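Local coordinates for protein nucleoside hydrolase, putative (PDB 3FZ0) that belongs to the nucleoside hydrolase family and carries a bound calcium ion in a site built largely from acidic side chains, at residues B[39-44]-B[183-188]; B[225-230]-B[245-250]; B[218-223]-B[347-352]. The protein carries 2 engineered substitutions. One frame throughout, in Å; residues are numbered along the deposited sequence.

Contact 1 of 3, residues B[39-44]-B[183-188]; sequences VVWGNV and SHCDPE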
loop_
_atom_site.group_PDB
_atom_site.type_symbol
_atom_site.label_atom_id
_atom_site.label_comp_id
_atom_site.label_asym_id
_atom_site.label_seq_id
_atom_site.Cartn_x
_atom_site.Cartn_y
_atom_site.Cartn_z
ATOM N N VAL B 39 -22.160 -21.736 -2.242
ATOM C CA VAL B 39 -22.117 -21.032 -0.958
ATOM C C VAL B 39 -20.710 -20.486 -0.715
ATOM O O VAL B 39 -19.705 -21.174 -0.940
ATOM C CB VAL B 39 -22.590 -21.983 0.180
ATOM C CG1 VAL B 39 -22.315 -21.388 1.557
ATOM C CG2 VAL B 39 -24.054 -22.303 -0.026
ATOM N N VAL B 40 -20.640 -19.241 -0.254
ATOM C CA VAL B 40 -19.340 -18.650 0.061
ATOM C C VAL B 40 -19.411 -18.072 1.468
ATOM O O VAL B 40 -20.489 -17.735 1.929
ATOM C CB VAL B 40 -18.923 -17.608 -1.014
ATOM C CG1 VAL B 40 -19.862 -16.420 -1.030
ATOM C CG2 VAL B 40 -17.490 -17.179 -0.853
ATOM N N TRP B 41 -18.258 -17.996 2.144
ATOM C CA TRP B 41 -18.113 -17.276 3.424
ATOM C C TRP B 41 -18.522 -15.797 3.223
ATOM O O TRP B 41 -18.630 -15.325 2.085
ATOM C CB TRP B 41 -16.671 -17.379 3.921
ATOM C CG TRP B 41 -15.760 -16.494 3.165
ATOM C CD1 TRP B 41 -15.175 -16.749 1.948
ATOM C CD2 TRP B 41 -15.339 -15.178 3.537
ATOM N NE1 TRP B 41 -14.428 -15.687 1.552
ATOM C CE2 TRP B 41 -14.495 -14.706 2.509
ATOM C CE3 TRP B 41 -15.562 -14.366 4.655
ATOM C CZ2 TRP B 41 -13.884 -13.449 2.562
ATOM C CZ3 TRP B 41 -14.946 -13.110 4.703
ATOM C CH2 TRP B 41 -14.126 -12.665 3.666
ATOM N N GLY B 42 -18.766 -15.083 4.328
ATOM C CA GLY B 42 -19.128 -13.670 4.298
ATOM C C GLY B 42 -19.807 -13.260 5.596
ATOM O O GLY B 42 -19.149 -13.116 6.653
ATOM N N ASN B 43 -21.125 -13.072 5.548
ATOM C CA ASN B 43 -21.853 -12.755 6.768
ATOM C C ASN B 43 -22.145 -13.936 7.692
ATOM O O ASN B 43 -22.352 -13.757 8.897
ATOM C CB ASN B 43 -23.084 -11.906 6.480
ATOM C CG ASN B 43 -22.716 -10.426 6.261
ATOM O OD1 ASN B 43 -21.965 -9.816 7.070
ATOM N ND2 ASN B 43 -23.205 -9.855 5.160
ATOM N N VAL B 44 -22.125 -15.143 7.127
ATOM C CA VAL B 44 -22.103 -16.357 7.917
ATOM C C VAL B 44 -21.102 -17.345 7.367
ATOM O O VAL B 44 -20.740 -17.316 6.186
ATOM C CB VAL B 44 -23.499 -17.030 8.046
ATOM C CG1 VAL B 44 -24.481 -16.045 8.736
ATOM C CG2 VAL B 44 -24.023 -17.512 6.697
ATOM N N SER B 183 -16.931 -6.497 -1.359
ATOM C CA SER B 183 -15.685 -6.040 -1.950
ATOM C C SER B 183 -14.559 -6.108 -0.918
ATOM O O SER B 183 -13.510 -6.726 -1.183
ATOM C CB SER B 183 -15.838 -4.609 -2.487
ATOM O OG SER B 183 -14.735 -4.238 -3.317
ATOM N N HIS B 184 -14.779 -5.487 0.245
ATOM C CA HIS B 184 -13.798 -5.481 1.323
ATOM C C HIS B 184 -13.444 -6.907 1.774
ATOM O O HIS B 184 -12.319 -7.174 2.098
ATOM C CB HIS B 184 -14.301 -4.639 2.509
ATOM C CG HIS B 184 -13.256 -4.349 3.537
ATOM N ND1 HIS B 184 -13.568 -3.961 4.820
ATOM C CD2 HIS B 184 -11.903 -4.387 3.476
ATOM C CE1 HIS B 184 -12.456 -3.773 5.508
ATOM N NE2 HIS B 184 -11.428 -4.019 4.714
ATOM N N CYS B 185 -14.412 -7.811 1.755
ATOM C CA CYS B 185 -14.207 -9.208 2.169
ATOM C C CYS B 185 -13.167 -9.863 1.321
ATOM O O CYS B 185 -12.346 -10.634 1.811
ATOM C CB CYS B 185 -15.500 -10.009 2.056
ATOM S SG CYS B 185 -16.544 -9.884 3.520
ATOM N N ASP B 186 -13.183 -9.555 0.032
ATOM C CA ASP B 186 -12.216 -10.185 -0.838
ATOM C C ASP B 186 -11.907 -9.290 -2.002
ATOM O O ASP B 186 -12.491 -9.456 -3.079
ATOM C CB ASP B 186 -12.707 -11.569 -1.308
ATOM C CG ASP B 186 -11.597 -12.401 -1.822
ATOM O OD1 ASP B 186 -10.608 -11.775 -2.220
ATOM O OD2 ASP B 186 -11.678 -13.660 -1.826
ATOM N N PRO B 187 -10.989 -8.335 -1.790
ATOM C CA PRO B 187 -10.609 -7.396 -2.841
ATOM C C PRO B 187 -9.888 -8.125 -3.980
ATOM O O PRO B 187 -10.196 -7.874 -5.145
ATOM C CB PRO B 187 -9.707 -6.402 -2.106
ATOM C CG PRO B 187 -10.043 -6.569 -0.668
ATOM C CD PRO B 187 -10.273 -8.035 -0.538
ATOM N N GLU B 188 -8.972 -9.031 -3.651
ATOM C CA GLU B 188 -8.232 -9.802 -4.675
ATOM C C GLU B 188 -9.213 -10.524 -5.621
ATOM O O GLU B 188 -9.048 -10.485 -6.843
ATOM C CB GLU B 188 -7.283 -10.810 -4.025
ATOM C CG GLU B 188 -6.007 -10.238 -3.460
ATOM C CD GLU B 188 -6.170 -9.583 -2.077
ATOM O OE1 GLU B 188 -7.277 -9.530 -1.513
ATOM O OE2 GLU B 188 -5.160 -9.143 -1.528
#
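Trp41 and Cys185 are brought together by their first torsions. In Trp41, CG lies between the backbone N and the carbonyl carbon (chi1 75°), and the indole reaches across to the end of helix 181-185. In Cys185, SG stands beside its own backbone N (chi1 -86°) and comes alongside the six-membered ring. SG is 4.4 Å from the centroid of the Trp41 six-membered ring and 45° off its normal. This is an oblique sulfur-aromatic contact. Cys185 CB adds an apolar touch, 3.4 Å from Trp41 CH2. The carbonyl of the same cysteine meets the ring at its edge, in plane, with Cys185 O 3.3 Å from Trp41 CH2. Asp186 is more distant, its CB 4.5 Å from Trp41 CZ2. A shared partner links the two residues: Thr138 OG1 is hydrogen-bonded to both Trp41 NE1 and Asp186 OD2. Asp186 is also the N-cap of helix 187-195, where OD1 takes the backbone N of Ala189. All three touching residues are buried. Two residues after Trp41, Asn43 N is hydrogen-bonded to OD2 of the calcium ligand Asp14. The calcium is about 9 Å from the Cys185 side chain, so this contact lies near the metal site, at the loop after strand 32-39.

Contact 2 of 3, residues B[225-230]-B[245-250]; sequences VNREST and FIEKLF. Engineered in segment 225-230: Ser229 (natural residue Leu).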
loop_
_atom_site.group_PDB
_atom_site.type_symbol
_atom_site.label_atom_id
_atom_site.label_comp_id
_atom_site.label_asym_id
_atom_site.label_seq_id
_atom_site.Cartn_x
_atom_site.Cartn_y
_atom_site.Cartn_z
ATOM N N VAL B 225 -46.001 -9.079 4.297
ATOM C CA VAL B 225 -46.095 -10.245 5.183
ATOM C C VAL B 225 -47.465 -10.419 5.847
ATOM O O VAL B 225 -47.607 -11.191 6.811
ATOM C CB VAL B 225 -44.960 -10.258 6.271
ATOM C CG1 VAL B 225 -43.643 -10.509 5.666
ATOM C CG2 VAL B 225 -44.938 -8.992 7.102
ATOM N N ASN B 226 -48.447 -9.677 5.312
ATOM C CA ASN B 226 -49.847 -9.676 5.717
ATOM C C ASN B 226 -50.135 -9.169 7.114
ATOM O O ASN B 226 -51.115 -9.546 7.742
ATOM C CB ASN B 226 -50.480 -11.046 5.514
ATOM C CG ASN B 226 -51.387 -11.106 4.297
ATOM O OD1 ASN B 226 -51.254 -10.331 3.326
ATOM N ND2 ASN B 226 -52.310 -12.053 4.333
ATOM N N ARG B 227 -49.276 -8.305 7.615
ATOM C CA ARG B 227 -49.655 -7.600 8.809
ATOM C C ARG B 227 -50.752 -6.608 8.480
ATOM O O ARG B 227 -50.703 -5.882 7.479
ATOM C CB ARG B 227 -48.472 -6.879 9.430
ATOM C CG ARG B 227 -47.493 -7.830 10.043
ATOM C CD ARG B 227 -46.201 -7.124 10.204
ATOM N NE ARG B 227 -45.261 -7.920 10.943
ATOM C CZ ARG B 227 -44.006 -7.572 11.137
ATOM N NH1 ARG B 227 -43.539 -6.426 10.632
ATOM N NH2 ARG B 227 -43.213 -8.389 11.815
ATOM N N GLU B 228 -51.754 -6.568 9.325
ATOM C CA GLU B 228 -52.705 -5.511 9.188
ATOM C C GLU B 228 -52.930 -4.873 10.533
ATOM O O GLU B 228 -52.503 -5.404 11.560
ATOM C CB GLU B 228 -54.012 -6.036 8.593
ATOM C CG GLU B 228 -54.828 -6.850 9.544
ATOM C CD GLU B 228 -55.635 -7.875 8.813
ATOM O OE1 GLU B 228 -56.834 -8.085 9.178
ATOM O OE2 GLU B 228 -55.045 -8.469 7.871
ATOM N N SER B 229 -53.534 -3.697 10.487
ATOM C CA SER B 229 -54.345 -3.135 11.576
ATOM C C SER B 229 -54.402 -1.638 11.437
ATOM O O SER B 229 -53.365 -0.957 11.360
ATOM C CB SER B 229 -53.927 -3.546 12.987
ATOM O OG SER B 229 -54.831 -2.994 13.923
ATOM N N THR B 230 -55.626 -1.133 11.429
ATOM C CA THR B 230 -56.821 -1.910 11.810
ATOM C C THR B 230 -57.017 -3.325 11.190
ATOM O O THR B 230 -56.786 -3.516 9.993
ATOM C CB THR B 230 -58.130 -1.063 11.627
ATOM O OG1 THR B 230 -58.285 -0.692 10.244
ATOM C CG2 THR B 230 -58.096 0.202 12.524
ATOM N N PHE B 245 -42.428 -17.194 6.524
ATOM C CA PHE B 245 -40.993 -17.365 6.435
ATOM C C PHE B 245 -40.263 -16.018 6.357
ATOM O O PHE B 245 -39.283 -15.823 7.063
ATOM C CB PHE B 245 -40.639 -18.287 5.246
ATOM C CG PHE B 245 -39.154 -18.484 5.031
ATOM C CD1 PHE B 245 -38.497 -19.563 5.592
ATOM C CD2 PHE B 245 -38.426 -17.609 4.231
ATOM C CE1 PHE B 245 -37.123 -19.762 5.372
ATOM C CE2 PHE B 245 -37.050 -17.798 4.007
ATOM C CZ PHE B 245 -36.405 -18.863 4.568
ATOM N N ILE B 246 -40.732 -15.105 5.500
ATOM C CA ILE B 246 -40.131 -13.783 5.394
ATOM C C ILE B 246 -40.242 -13.039 6.721
ATOM O O ILE B 246 -39.260 -12.486 7.182
ATOM C CB ILE B 246 -40.671 -12.946 4.168
ATOM C CG1 ILE B 246 -40.310 -13.662 2.844
ATOM C CG2 ILE B 246 -40.152 -11.450 4.211
ATOM C CD1 ILE B 246 -40.910 -13.033 1.608
ATOM N N GLU B 247 -41.395 -13.084 7.376
ATOM C CA GLU B 247 -41.512 -12.444 8.701
ATOM C C GLU B 247 -40.478 -12.971 9.703
ATOM O O GLU B 247 -39.892 -12.181 10.453
ATOM C CB GLU B 247 -42.933 -12.502 9.295
ATOM C CG GLU B 247 -43.130 -11.567 10.458
ATOM C CD GLU B 247 -44.494 -11.691 11.149
ATOM O OE1 GLU B 247 -44.812 -10.801 11.948
ATOM O OE2 GLU B 247 -45.258 -12.663 10.914
ATOM N N LYS B 248 -40.254 -14.282 9.709
ATOM C CA LYS B 248 -39.309 -14.886 10.641
ATOM C C LYS B 248 -37.857 -14.571 10.274
ATOM O O LYS B 248 -37.016 -14.344 11.145
ATOM C CB LYS B 248 -39.521 -16.400 10.708
ATOM C CG LYS B 248 -40.709 -16.867 11.559
ATOM C CD LYS B 248 -40.833 -18.369 11.394
ATOM C CE LYS B 248 -42.063 -18.925 12.012
ATOM N NZ LYS B 248 -42.070 -20.384 11.774
ATOM N N LEU B 249 -37.574 -14.566 8.972
ATOM C CA LEU B 249 -36.240 -14.277 8.451
ATOM C C LEU B 249 -35.738 -12.877 8.786
ATOM O O LEU B 249 -34.560 -12.699 9.057
ATOM C CB LEU B 249 -36.259 -14.441 6.949
ATOM C CG LEU B 249 -34.972 -14.267 6.195
ATOM C CD1 LEU B 249 -33.979 -15.416 6.471
ATOM C CD2 LEU B 249 -35.342 -14.175 4.736
ATOM N N PHE B 250 -36.650 -11.902 8.795
ATOM C CA PHE B 250 -36.315 -10.483 8.953
ATOM C C PHE B 250 -36.537 -9.973 10.381
ATOM O O PHE B 250 -36.325 -8.797 10.651
ATOM C CB PHE B 250 -37.134 -9.624 7.955
ATOM C CG PHE B 250 -36.441 -9.377 6.643
ATOM C CD1 PHE B 250 -36.003 -10.433 5.859
ATOM C CD2 PHE B 250 -36.220 -8.066 6.205
ATOM C CE1 PHE B 250 -35.354 -10.209 4.658
ATOM C CE2 PHE B 250 -35.549 -7.811 5.003
ATOM C CZ PHE B 250 -35.120 -8.901 4.213
#
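Arg227 and Glu247 make the charged part of this contact, and Val225 with Ile246 makes the apolar part. The salt bridge is side-on, and two nitrogens share one oxygen. Arg227 NH2 is 2.9 Å from Glu247 OE1, and Arg227 NE is 3.1 Å from Glu247 OE1. The oxygen lies at the guanidinium edge, near its plane, but the carboxylate is turned 74° against that plane. NH2 meets the anti lone pair of OE1, while NE comes from above the carboxylate plane. Glu247 gets there with CG anti to its backbone N (chi1 -165°) and an extended chain. The other ends have partners too: Arg227 NH1 forms a salt bridge with Glu254, and Glu247 OE2 accepts from Gln239 NE2.

The apolar contact is small. Val225 CG1 is 3.9 Å from Ile246 CG2 and 3.8 Å from the backbone N of Glu247. Val225 is the first residue past helix 218-224 to leave helical geometry, and Asn226, with positive phi, is the C-prime residue of the Schellman motif ending the helix. Strand 227-228 follows and pairs with strand 235-236. On the other segment, helix 241-249 also lies against helices 17-27 and 345-356, where Ile246 packs on Ile21, Met24, Ile355 and Val356.

Contact 3 of 3, residues B[218-223]-B[347-352]; sequences WGFYDK and MFLKAL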
loop_
_atom_site.group_PDB
_atom_site.type_symbol
_atom_site.label_atom_id
_atom_site.label_comp_id
_atom_site.label_asym_id
_atom_site.label_seq_id
_atom_site.Cartn_x
_atom_site.Cartn_y
_atom_site.Cartn_z
ATOM N N TRP B 218 -40.757 0.125 5.315
ATOM C CA TRP B 218 -41.303 -0.730 6.358
ATOM C C TRP B 218 -42.812 -0.913 6.209
ATOM O O TRP B 218 -43.326 -2.003 6.470
ATOM C CB TRP B 218 -40.901 -0.265 7.766
ATOM C CG TRP B 218 -39.437 -0.541 8.038
ATOM C CD1 TRP B 218 -38.445 0.391 8.204
ATOM C CD2 TRP B 218 -38.795 -1.828 8.129
ATOM N NE1 TRP B 218 -37.242 -0.231 8.394
ATOM C CE2 TRP B 218 -37.419 -1.587 8.364
ATOM C CE3 TRP B 218 -39.253 -3.151 8.047
ATOM C CZ2 TRP B 218 -36.480 -2.621 8.508
ATOM C CZ3 TRP B 218 -38.319 -4.200 8.200
ATOM C CH2 TRP B 218 -36.942 -3.920 8.422
ATOM N N GLY B 219 -43.517 0.143 5.782
ATOM C CA GLY B 219 -44.970 0.093 5.468
ATOM C C GLY B 219 -45.273 -0.925 4.363
ATOM O O GLY B 219 -46.198 -1.736 4.487
ATOM N N PHE B 220 -44.472 -0.914 3.301
ATOM C CA PHE B 220 -44.608 -1.892 2.236
ATOM C C PHE B 220 -44.372 -3.295 2.817
ATOM O O PHE B 220 -45.202 -4.202 2.609
ATOM C CB PHE B 220 -43.630 -1.600 1.093
ATOM C CG PHE B 220 -43.644 -2.630 0.002
ATOM C CD1 PHE B 220 -44.534 -2.504 -1.072
ATOM C CD2 PHE B 220 -42.770 -3.722 0.032
ATOM C CE1 PHE B 220 -44.549 -3.457 -2.096
ATOM C CE2 PHE B 220 -42.780 -4.690 -0.988
ATOM C CZ PHE B 220 -43.650 -4.558 -2.054
ATOM N N TYR B 221 -43.257 -3.451 3.546
ATOM C CA TYR B 221 -42.934 -4.705 4.224
ATOM C C TYR B 221 -44.121 -5.249 5.022
ATOM O O TYR B 221 -44.446 -6.429 4.933
ATOM C CB TYR B 221 -41.726 -4.539 5.154
ATOM C CG TYR B 221 -41.393 -5.803 5.898
ATOM C CD1 TYR B 221 -40.731 -6.865 5.257
ATOM C CD2 TYR B 221 -41.726 -5.948 7.251
ATOM C CE1 TYR B 221 -40.412 -8.033 5.951
ATOM C CE2 TYR B 221 -41.412 -7.098 7.944
ATOM C CZ TYR B 221 -40.749 -8.141 7.293
ATOM O OH TYR B 221 -40.421 -9.310 7.981
ATOM N N ASP B 222 -44.764 -4.380 5.793
ATOM C CA ASP B 222 -45.879 -4.803 6.628
ATOM C C ASP B 222 -46.959 -5.458 5.764
ATOM O O ASP B 222 -47.543 -6.455 6.178
ATOM C CB ASP B 222 -46.436 -3.640 7.460
ATOM C CG ASP B 222 -45.567 -3.316 8.676
ATOM O OD1 ASP B 222 -44.591 -4.047 8.929
ATOM O OD2 ASP B 222 -45.859 -2.330 9.394
ATOM N N LYS B 223 -47.205 -4.909 4.575
ATOM C CA LYS B 223 -48.206 -5.442 3.659
ATOM C C LYS B 223 -47.714 -6.720 2.992
ATOM O O LYS B 223 -48.477 -7.656 2.800
ATOM C CB LYS B 223 -48.585 -4.422 2.600
ATOM C CG LYS B 223 -49.601 -3.405 3.057
ATOM C CD LYS B 223 -49.567 -2.161 2.167
ATOM C CE LYS B 223 -50.691 -1.179 2.526
ATOM N NZ LYS B 223 -50.608 0.093 1.724
ATOM N N MET B 347 -40.581 -1.603 -10.360
ATOM C CA MET B 347 -40.381 -2.978 -10.835
ATOM C C MET B 347 -39.834 -3.868 -9.732
ATOM O O MET B 347 -40.179 -5.054 -9.670
ATOM C CB MET B 347 -39.435 -3.040 -12.023
ATOM C CG MET B 347 -40.081 -2.882 -13.361
ATOM S SD MET B 347 -38.923 -3.194 -14.714
ATOM C CE MET B 347 -38.270 -4.754 -14.245
ATOM N N PHE B 348 -38.978 -3.295 -8.881
ATOM C CA PHE B 348 -38.462 -3.985 -7.706
ATOM C C PHE B 348 -39.553 -4.416 -6.682
ATOM O O PHE B 348 -39.597 -5.567 -6.264
ATOM C CB PHE B 348 -37.407 -3.123 -7.022
ATOM C CG PHE B 348 -36.818 -3.745 -5.783
ATOM C CD1 PHE B 348 -36.143 -4.958 -5.857
ATOM C CD2 PHE B 348 -36.924 -3.104 -4.551
ATOM C CE1 PHE B 348 -35.560 -5.527 -4.725
ATOM C CE2 PHE B 348 -36.365 -3.665 -3.389
ATOM C CZ PHE B 348 -35.680 -4.873 -3.467
ATOM N N LEU B 349 -40.439 -3.488 -6.316
ATOM C CA LEU B 349 -41.515 -3.782 -5.403
ATOM C C LEU B 349 -42.449 -4.847 -5.982
ATOM O O LEU B 349 -42.895 -5.743 -5.261
ATOM C CB LEU B 349 -42.289 -2.516 -5.042
ATOM C CG LEU B 349 -41.539 -1.351 -4.383
ATOM C CD1 LEU B 349 -42.538 -0.261 -3.938
ATOM C CD2 LEU B 349 -40.697 -1.817 -3.214
ATOM N N LYS B 350 -42.721 -4.758 -7.282
ATOM C CA LYS B 350 -43.611 -5.707 -7.930
ATOM C C LYS B 350 -43.014 -7.125 -7.864
ATOM O O LYS B 350 -43.724 -8.108 -7.597
ATOM C CB LYS B 350 -43.896 -5.303 -9.368
ATOM C CG LYS B 350 -44.934 -6.176 -10.012
ATOM C CD LYS B 350 -44.708 -6.339 -11.524
ATOM C CE LYS B 350 -45.137 -7.744 -12.030
ATOM N NZ LYS B 350 -46.449 -8.228 -11.468
ATOM N N ALA B 351 -41.707 -7.215 -8.088
ATOM C CA ALA B 351 -40.990 -8.500 -8.009
ATOM C C ALA B 351 -41.055 -9.086 -6.589
ATOM O O ALA B 351 -41.175 -10.309 -6.423
ATOM C CB ALA B 351 -39.530 -8.332 -8.461
ATOM N N LEU B 352 -40.957 -8.214 -5.572
ATOM C CA LEU B 352 -41.079 -8.646 -4.188
ATOM C C LEU B 352 -42.514 -9.098 -3.936
ATOM O O LEU B 352 -42.760 -10.124 -3.304
ATOM C CB LEU B 352 -40.696 -7.546 -3.206
ATOM C CG LEU B 352 -39.270 -6.998 -3.099
ATOM C CD1 LEU B 352 -39.198 -5.992 -1.923
ATOM C CD2 LEU B 352 -38.232 -8.082 -2.937
#
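Asp222 OD1 is gripped by Arg258 NH1 and Arg227 NH1, two salt bridges on the same short helix whose Phe220 meets Leu349 and Leu352. The contact is a helix-to-helix one in the alpha/beta fold of this family. Helix 218-224 lies beside helix 345-356, the helix that follows strand 337-343 of the central sheet. The closest CA atoms, those of Phe220 and Leu349, are 8.5 Å apart, so side chains fill the interval and the Phe220 ring does most of the work. Its CG is anti to the backbone N (chi1 176°), which sends the ring out toward the second helix. The side chains of Phe220 and Leu349 run past each other in opposite senses. Leu349 CD2 sits over one face of the ring, 4.1 Å from the Phe220 centroid and only 6° off the normal. This is a CH-pi contact. Phe220 CE1 is also 3.8 Å from Leu349 CB.

Leu352, three residues further along, crosses the ring at a slant. Other residues of its helix, Phe348 and Ala351, pack on helix 282-291. Leu352 also touches Ile21 of helix 17-27. The contact is partly buried. Where Leu352 meets the aromatic ring, its CD1 is 3.9 Å from Phe220 CE2, while Phe220 CZ comes to 3.5 Å from the backbone O of Leu349.

Overall arrangement
Contact 1 comes first along the chain and closes before the other two open. Contact 2 is nested inside the loop closed by contact 3. The centres of contacts 2 and 3 are about 12 Å apart, on the same side of the chain's centre. They share a boundary, where helix 218-224 runs on into strand 227-228. A salt bridge joins them, Arg227 NH1 to Asp222 OD1 at 3.1 Å. Contact 1 is about 30 Å from contact 2 and about 28 Å from contact 3, centre to centre. Contacts 1 and 3 lie on opposite sides of the chain's centre. Contact 1 lies near the calcium site. Contact 3 joins two helices, and contact 2 joins segment 225-230 to helix 241-249.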